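Local coordinates for protein probable branched-chain-amino-acid aminotransferase (Thermotoga maritima MSB8, PDB 3CSW) that probably transfers the amino group of leucine, isoleucine or valine to 2-oxoglutarate, using pyridoxal 5'-phosphate as cofactor, at residues K58-L63 against D79-V84; I98-F103 against V109-S114. All blocks are in the same frame, centred on the assembly; numbering follows the deposited sequence.

Contact 1: K58-L63 against D79-V84; sequences KHYTRL and DEFTKV. With PLP (pyridoxal-5'-phosphate), chain E.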
loop_
_atom_site.group_PDB
_atom_site.type_symbol
_atom_site.label_atom_id
_atom_site.label_comp_id
_atom_site.label_asym_id
_atom_site.label_seq_id
_atom_site.Cartn_x
_atom_site.Cartn_y
_atom_site.Cartn_z
ATOM N N LYS A 58 -29.429 -18.066 1.298
ATOM C CA LYS A 58 -28.136 -17.440 1.529
ATOM C C LYS A 58 -27.468 -17.007 0.230
ATOM O O LYS A 58 -26.908 -15.915 0.154
ATOM C CB LYS A 58 -27.212 -18.383 2.307
ATOM C CG LYS A 58 -27.669 -18.577 3.743
ATOM C CD LYS A 58 -26.764 -19.476 4.544
ATOM C CE LYS A 58 -27.160 -19.437 6.018
ATOM N NZ LYS A 58 -26.318 -20.442 6.762
ATOM N N HIS A 59 -27.531 -17.868 -0.782
ATOM C CA HIS A 59 -26.984 -17.552 -2.099
ATOM C C HIS A 59 -27.774 -16.459 -2.807
ATOM O O HIS A 59 -27.194 -15.613 -3.454
ATOM C CB HIS A 59 -26.922 -18.805 -2.962
ATOM C CG HIS A 59 -25.778 -19.702 -2.623
ATOM N ND1 HIS A 59 -24.485 -19.411 -2.991
ATOM C CD2 HIS A 59 -25.721 -20.869 -1.942
ATOM C CE1 HIS A 59 -23.682 -20.365 -2.554
ATOM N NE2 HIS A 59 -24.408 -21.270 -1.932
ATOM N N TYR A 60 -29.094 -16.483 -2.685
ATOM C CA TYR A 60 -29.949 -15.432 -3.240
ATOM C C TYR A 60 -29.608 -14.047 -2.673
ATOM O O TYR A 60 -29.542 -13.066 -3.405
ATOM C CB TYR A 60 -31.426 -15.744 -2.964
ATOM C CG TYR A 60 -32.380 -14.748 -3.587
ATOM C CD1 TYR A 60 -32.721 -14.824 -4.937
ATOM C CD2 TYR A 60 -32.913 -13.711 -2.836
ATOM C CE1 TYR A 60 -33.578 -13.892 -5.520
ATOM C CE2 TYR A 60 -33.772 -12.766 -3.402
ATOM C CZ TYR A 60 -34.105 -12.859 -4.739
ATOM O OH TYR A 60 -34.979 -11.919 -5.278
ATOM N N THR A 61 -29.408 -13.956 -1.365
ATOM C CA THR A 61 -29.109 -12.648 -0.757
ATOM C C THR A 61 -27.709 -12.154 -1.149
ATOM O O THR A 61 -27.510 -10.949 -1.276
ATOM C CB THR A 61 -29.333 -12.639 0.784
ATOM O OG1 THR A 61 -28.298 -13.377 1.429
ATOM C CG2 THR A 61 -30.702 -13.261 1.129
ATOM N N ARG A 62 -26.752 -13.064 -1.342
ATOM C CA ARG A 62 -25.402 -12.699 -1.802
ATOM C C ARG A 62 -25.475 -12.189 -3.228
ATOM O O ARG A 62 -24.771 -11.252 -3.595
ATOM C CB ARG A 62 -24.416 -13.879 -1.780
ATOM C CG ARG A 62 -23.388 -13.896 -0.651
ATOM C CD ARG A 62 -21.989 -14.284 -1.182
ATOM N NE ARG A 62 -21.970 -15.589 -1.850
ATOM C CZ ARG A 62 -21.101 -16.569 -1.612
ATOM N NH1 ARG A 62 -20.132 -16.434 -0.724
ATOM N NH2 ARG A 62 -21.198 -17.698 -2.290
ATOM N N LEU A 63 -26.315 -12.840 -4.036
ATOM C CA LEU A 63 -26.521 -12.434 -5.428
ATOM C C LEU A 63 -27.074 -11.008 -5.435
ATOM O O LEU A 63 -26.565 -10.144 -6.146
ATOM C CB LEU A 63 -27.458 -13.407 -6.164
ATOM C CG LEU A 63 -27.620 -13.282 -7.693
ATOM C CD1 LEU A 63 -26.323 -13.596 -8.478
ATOM C CD2 LEU A 63 -28.736 -14.191 -8.194
ATOM N N ASP A 79 -38.818 -16.725 -4.374
ATOM C CA ASP A 79 -39.790 -17.775 -4.628
ATOM C C ASP A 79 -39.603 -18.366 -6.028
ATOM O O ASP A 79 -39.637 -19.588 -6.196
ATOM C CB ASP A 79 -41.195 -17.195 -4.457
ATOM C CG ASP A 79 -42.279 -18.248 -4.511
ATOM O OD1 ASP A 79 -42.130 -19.314 -3.858
ATOM O OD2 ASP A 79 -43.293 -17.990 -5.198
ATOM N N GLU A 80 -39.388 -17.506 -7.023
ATOM C CA GLU A 80 -39.152 -17.956 -8.402
ATOM C C GLU A 80 -37.787 -18.628 -8.568
ATOM O O GLU A 80 -37.659 -19.625 -9.285
ATOM C CB GLU A 80 -39.261 -16.773 -9.360
ATOM C CG GLU A 80 -40.682 -16.230 -9.476
ATOM C CD GLU A 80 -40.760 -14.852 -10.138
ATOM O OE1 GLU A 80 -39.723 -14.143 -10.212
ATOM O OE2 GLU A 80 -41.880 -14.477 -10.576
ATOM N N PHE A 81 -36.782 -18.043 -7.916
ATOM C CA PHE A 81 -35.409 -18.574 -7.848
ATOM C C PHE A 81 -35.476 -20.027 -7.369
ATOM O O PHE A 81 -34.969 -20.926 -8.048
ATOM C CB PHE A 81 -34.605 -17.684 -6.888
ATOM C CG PHE A 81 -33.152 -18.079 -6.683
ATOM C CD1 PHE A 81 -32.216 -17.896 -7.683
ATOM C CD2 PHE A 81 -32.711 -18.534 -5.438
ATOM C CE1 PHE A 81 -30.879 -18.213 -7.474
ATOM C CE2 PHE A 81 -31.384 -18.848 -5.223
ATOM C CZ PHE A 81 -30.464 -18.686 -6.234
ATOM N N THR A 82 -36.145 -20.255 -6.238
ATOM C CA THR A 82 -36.248 -21.600 -5.682
ATOM C C THR A 82 -37.013 -22.526 -6.629
ATOM O O THR A 82 -36.703 -23.716 -6.736
ATOM C CB THR A 82 -36.923 -21.627 -4.283
ATOM O OG1 THR A 82 -38.310 -21.266 -4.378
ATOM C CG2 THR A 82 -36.237 -20.685 -3.350
ATOM N N LYS A 83 -37.999 -21.980 -7.336
ATOM C CA LYS A 83 -38.801 -22.787 -8.253
ATOM C C LYS A 83 -37.969 -23.325 -9.410
ATOM O O LYS A 83 -38.058 -24.512 -9.728
ATOM C CB LYS A 83 -40.020 -22.002 -8.762
ATOM C CG LYS A 83 -41.128 -21.858 -7.704
ATOM C CD LYS A 83 -42.383 -21.105 -8.232
ATOM C CE LYS A 83 -43.483 -21.008 -7.138
ATOM N NZ LYS A 83 -44.864 -20.766 -7.666
ATOM N N VAL A 84 -37.157 -22.461 -10.033
ATOM C CA VAL A 84 -36.271 -22.894 -11.122
ATOM C C VAL A 84 -35.184 -23.848 -10.602
ATOM O O VAL A 84 -34.853 -24.841 -11.256
ATOM C CB VAL A 84 -35.599 -21.693 -11.857
ATOM C CG1 VAL A 84 -34.676 -22.195 -12.969
ATOM C CG2 VAL A 84 -36.664 -20.731 -12.437
HETATM N N1 PLP E . -13.532 -17.410 -2.304
HETATM C C2 PLP E . -13.749 -17.122 -3.647
HETATM C C2A PLP E . -12.817 -16.156 -4.311
HETATM C C3 PLP E . -14.817 -17.737 -4.337
HETATM O O3 PLP E . -15.000 -17.534 -5.685
HETATM C C4 PLP E . -15.662 -18.643 -3.650
HETATM C C4A PLP E . -16.766 -19.361 -4.376
HETATM O O4A PLP E . -16.516 -20.392 -5.028
HETATM C C5 PLP E . -15.417 -18.922 -2.295
HETATM C C6 PLP E . -14.359 -18.292 -1.636
HETATM C C5A PLP E . -16.136 -20.042 -1.577
HETATM O O4P PLP E . -17.405 -19.597 -1.118
HETATM P P PLP E . -18.653 -20.616 -0.863
HETATM O O1P PLP E . -19.952 -19.807 -0.673
HETATM O O2P PLP E . -18.386 -21.430 0.371
HETATM O O3P PLP E . -18.716 -21.501 -2.101
#
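Y60 and F81 carry the close contact between the helical segments 58-63 and 79-84, whose CA atoms come no nearer than 7.8 Å, at Y60 CA and F81 CA. Y60 CD1 sits over one face of the F81 ring, displaced toward its rim, and lies 3.7 Å from F81 CG. Y60 CB adds a second touch, 3.8 Å from F81 CE2. The ring planes meet at an oblique tilt of 53°, with centroids 5.3 Å apart. In both residues CG is anti to the backbone N (chi1 -176° in Y60, 180° in F81), which sends each side chain out from its helix and lets the two slide past one another in opposite directions. The buried phenyl of F81 forms the tight part. Outward from it the contact loosens: Y60 is partly exposed, its hydroxyl hydrogen-bonded to the backbone O of L76, while D79, E80 and K83 line the solvent side. The other flank of helix 56-68 faces the cofactor. In one of the two conformers modelled for R62, the guanidinium turns its edge to the phosphate: NH2 hydrogen-bonds to O1P of PLP at 2.9 Å, and NH1 adds a weak bond of 3.4 Å to the same atom. E44, bonded to both R62 NE and H59 ND1, is a second-shell carboxylate consistent with steering this conformer. Helix 56-68 packs through Y60 on F81 of helix 78-89 behind and reaches the phosphate through R62 in front, lining the cofactor site of a class-IV pyridoxal-phosphate-dependent aminotransferase.

Contact 2: I98-F103 against V109-S114; sequences IKVYLF and VLFVFS
V112 N donates to K99 O at 2.9 Å, and V112 O takes K99 N in return, a hydrogen-bonded antiparallel pair. Y101 and L110 repeat the exchange, with Y101 N to L110 O the straightest of the four bonds at 170°. The non-hydrogen-bonded pairs, V100/F111 between them and I98/F113 and L102/V109 at the ends, add CA-H...O contacts, such as V109 CA to Y101 O at 3.3 Å. The segment axes run at 167°, as in a hairpin.

I98, V100, F111 and F113 share one face of the sheet. V100 CG1, anti to its own N (chi1 -173°), stands over the F111 ring, 4.2 Å from its centroid, a CH-pi contact; V100 CG1 also meets V109 CG1 at 3.6 Å. I98 CG2 lies likewise over a face of F113, 4.2 Å from the ring centroid. Helix 78-89 covers this side through F81, V84 and L85.

On the opposite face V112 CG2 approaches the edge of the Y101 ring, in its plane, at 4.0 Å from Y101 CE2. Here E35 OE2 of the second subunit is hydrogen-bonded to Y101 OH and forms a salt bridge with K99 NZ, while L110 and V112 pack on its F34 and F31. The chemistry implies an apolar inner face within one subunit, and a face that meets the second subunit by apolar packing and through one carboxylate oxygen shared by K99 and Y101.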
loop_
_atom_site.group_PDB
_atom_site.type_symbol
_atom_site.label_atom_id
_atom_site.label_comp_id
_atom_site.label_asym_id
_atom_site.label_seq_id
_atom_site.Cartn_x
_atom_site.Cartn_y
_atom_site.Cartn_z
ATOM N N ILE A 98 -24.881 -26.060 -9.609
ATOM C CA ILE A 98 -25.742 -25.068 -10.259
ATOM C C ILE A 98 -25.029 -23.715 -10.253
ATOM O O ILE A 98 -24.613 -23.263 -9.200
ATOM C CB ILE A 98 -27.104 -24.900 -9.515
ATOM C CG1 ILE A 98 -27.786 -26.263 -9.242
ATOM C CG2 ILE A 98 -28.014 -23.991 -10.314
ATOM C CD1 ILE A 98 -28.892 -26.215 -8.189
ATOM N N LYS A 99 -24.884 -23.093 -11.423
ATOM C CA LYS A 99 -24.318 -21.746 -11.553
ATOM C C LYS A 99 -25.454 -20.825 -11.950
ATOM O O LYS A 99 -26.242 -21.184 -12.816
ATOM C CB LYS A 99 -23.238 -21.679 -12.635
ATOM C CG LYS A 99 -22.057 -22.607 -12.432
ATOM C CD LYS A 99 -21.246 -22.776 -13.735
ATOM C CE LYS A 99 -20.696 -24.222 -13.898
ATOM N NZ LYS A 99 -20.433 -24.586 -15.327
ATOM N N VAL A 100 -25.540 -19.658 -11.307
ATOM C CA VAL A 100 -26.569 -18.661 -11.606
ATOM C C VAL A 100 -25.895 -17.342 -11.994
ATOM O O VAL A 100 -25.118 -16.790 -11.216
ATOM C CB VAL A 100 -27.531 -18.424 -10.414
ATOM C CG1 VAL A 100 -28.694 -17.508 -10.862
ATOM C CG2 VAL A 100 -28.061 -19.761 -9.891
ATOM N N TYR A 101 -26.185 -16.857 -13.203
ATOM C CA TYR A 101 -25.596 -15.631 -13.709
ATOM C C TYR A 101 -26.641 -14.551 -13.844
ATOM O O TYR A 101 -27.711 -14.796 -14.399
ATOM C CB TYR A 101 -24.980 -15.863 -15.080
ATOM C CG TYR A 101 -23.857 -16.884 -15.131
ATOM C CD1 TYR A 101 -22.566 -16.549 -14.772
ATOM C CD2 TYR A 101 -24.085 -18.171 -15.608
ATOM C CE1 TYR A 101 -21.532 -17.485 -14.858
ATOM C CE2 TYR A 101 -23.071 -19.108 -15.687
ATOM C CZ TYR A 101 -21.799 -18.759 -15.317
ATOM O OH TYR A 101 -20.808 -19.693 -15.411
ATOM N N LEU A 102 -26.321 -13.352 -13.374
ATOM C CA LEU A 102 -27.210 -12.217 -13.514
ATOM C C LEU A 102 -26.528 -11.220 -14.453
ATOM O O LEU A 102 -25.377 -10.834 -14.235
ATOM C CB LEU A 102 -27.505 -11.629 -12.141
ATOM C CG LEU A 102 -28.388 -10.385 -12.059
ATOM C CD1 LEU A 102 -29.811 -10.675 -12.545
ATOM C CD2 LEU A 102 -28.371 -9.864 -10.621
ATOM N N PHE A 103 -27.232 -10.828 -15.508
ATOM C CA PHE A 103 -26.640 -10.020 -16.573
ATOM C C PHE A 103 -26.901 -8.532 -16.462
ATOM O O PHE A 103 -27.991 -8.112 -16.055
ATOM C CB PHE A 103 -27.030 -10.546 -17.965
ATOM C CG PHE A 103 -26.399 -11.860 -18.284
ATOM C CD1 PHE A 103 -25.055 -11.931 -18.606
ATOM C CD2 PHE A 103 -27.124 -13.033 -18.195
ATOM C CE1 PHE A 103 -24.460 -13.146 -18.858
ATOM C CE2 PHE A 103 -26.534 -14.245 -18.452
ATOM C CZ PHE A 103 -25.198 -14.305 -18.780
ATOM N N VAL A 109 -31.535 -13.603 -16.113
ATOM C CA VAL A 109 -30.893 -14.642 -15.283
ATOM C C VAL A 109 -30.679 -15.931 -16.094
ATOM O O VAL A 109 -31.541 -16.330 -16.884
ATOM C CB VAL A 109 -31.719 -14.940 -14.001
ATOM C CG1 VAL A 109 -31.042 -16.005 -13.133
ATOM C CG2 VAL A 109 -31.913 -13.661 -13.186
ATOM N N LEU A 110 -29.517 -16.557 -15.917
ATOM C CA LEU A 110 -29.207 -17.827 -16.570
ATOM C C LEU A 110 -28.790 -18.834 -15.519
ATOM O O LEU A 110 -27.883 -18.561 -14.735
ATOM C CB LEU A 110 -28.073 -17.667 -17.583
ATOM C CG LEU A 110 -27.424 -18.918 -18.198
ATOM C CD1 LEU A 110 -28.380 -19.606 -19.133
ATOM C CD2 LEU A 110 -26.146 -18.521 -18.927
ATOM N N PHE A 111 -29.448 -19.996 -15.508
ATOM C CA PHE A 111 -29.085 -21.085 -14.597
ATOM C C PHE A 111 -28.427 -22.170 -15.432
ATOM O O PHE A 111 -28.892 -22.447 -16.541
ATOM C CB PHE A 111 -30.308 -21.688 -13.925
ATOM C CG PHE A 111 -31.092 -20.740 -13.041
ATOM C CD1 PHE A 111 -31.925 -19.769 -13.592
ATOM C CD2 PHE A 111 -31.077 -20.894 -11.655
ATOM C CE1 PHE A 111 -32.705 -18.937 -12.775
ATOM C CE2 PHE A 111 -31.858 -20.065 -10.836
ATOM C CZ PHE A 111 -32.664 -19.085 -11.397
ATOM N N VAL A 112 -27.356 -22.769 -14.920
ATOM C CA VAL A 112 -26.687 -23.876 -15.602
ATOM C C VAL A 112 -26.641 -25.038 -14.610
ATOM O O VAL A 112 -26.111 -24.893 -13.511
ATOM C CB VAL A 112 -25.246 -23.515 -16.083
ATOM C CG1 VAL A 112 -24.663 -24.636 -16.932
ATOM C CG2 VAL A 112 -25.230 -22.215 -16.866
ATOM N N PHE A 113 -27.231 -26.173 -14.987
ATOM C CA PHE A 113 -27.247 -27.372 -14.140
ATOM C C PHE A 113 -26.373 -28.461 -14.748
ATOM O O PHE A 113 -26.526 -28.765 -15.918
ATOM C CB PHE A 113 -28.663 -27.920 -14.018
ATOM C CG PHE A 113 -29.651 -26.968 -13.390
ATOM C CD1 PHE A 113 -30.302 -26.016 -14.158
ATOM C CD2 PHE A 113 -29.989 -27.083 -12.047
ATOM C CE1 PHE A 113 -31.237 -25.174 -13.597
ATOM C CE2 PHE A 113 -30.926 -26.230 -11.473
ATOM C CZ PHE A 113 -31.552 -25.273 -12.250
ATOM N N SER A 114 -25.463 -29.030 -13.963
ATOM C CA SER A 114 -24.619 -30.134 -14.431
ATOM C C SER A 114 -24.335 -31.118 -13.307
ATOM O O SER A 114 -24.380 -30.761 -12.140
ATOM C CB SER A 114 -23.303 -29.621 -15.026
ATOM O OG SER A 114 -22.500 -28.968 -14.068
#

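How the contacts relate
Following the chain, helix 56-68 runs through the nine-residue connection 69-77 into helix 78-89, and contact 1 closes that excursion. The chain then enters strand 96-102, turns, and returns along strand 109-115, where contact 2 closes the short hairpin loop. The two closures follow in series, neither nested nor crossed. In space they meet, with centres 11 Å apart: F81 CD1 reaches F111 CE2 at 3.8 Å, and V84 CG1 lies 3.7 Å from F111 CD1. F81 therefore bridges the two contacts, packed between Y60 and the hairpin. Together the contacts tie the cofactor-facing helix to the six-stranded antiparallel sheet by way of helix 78-89.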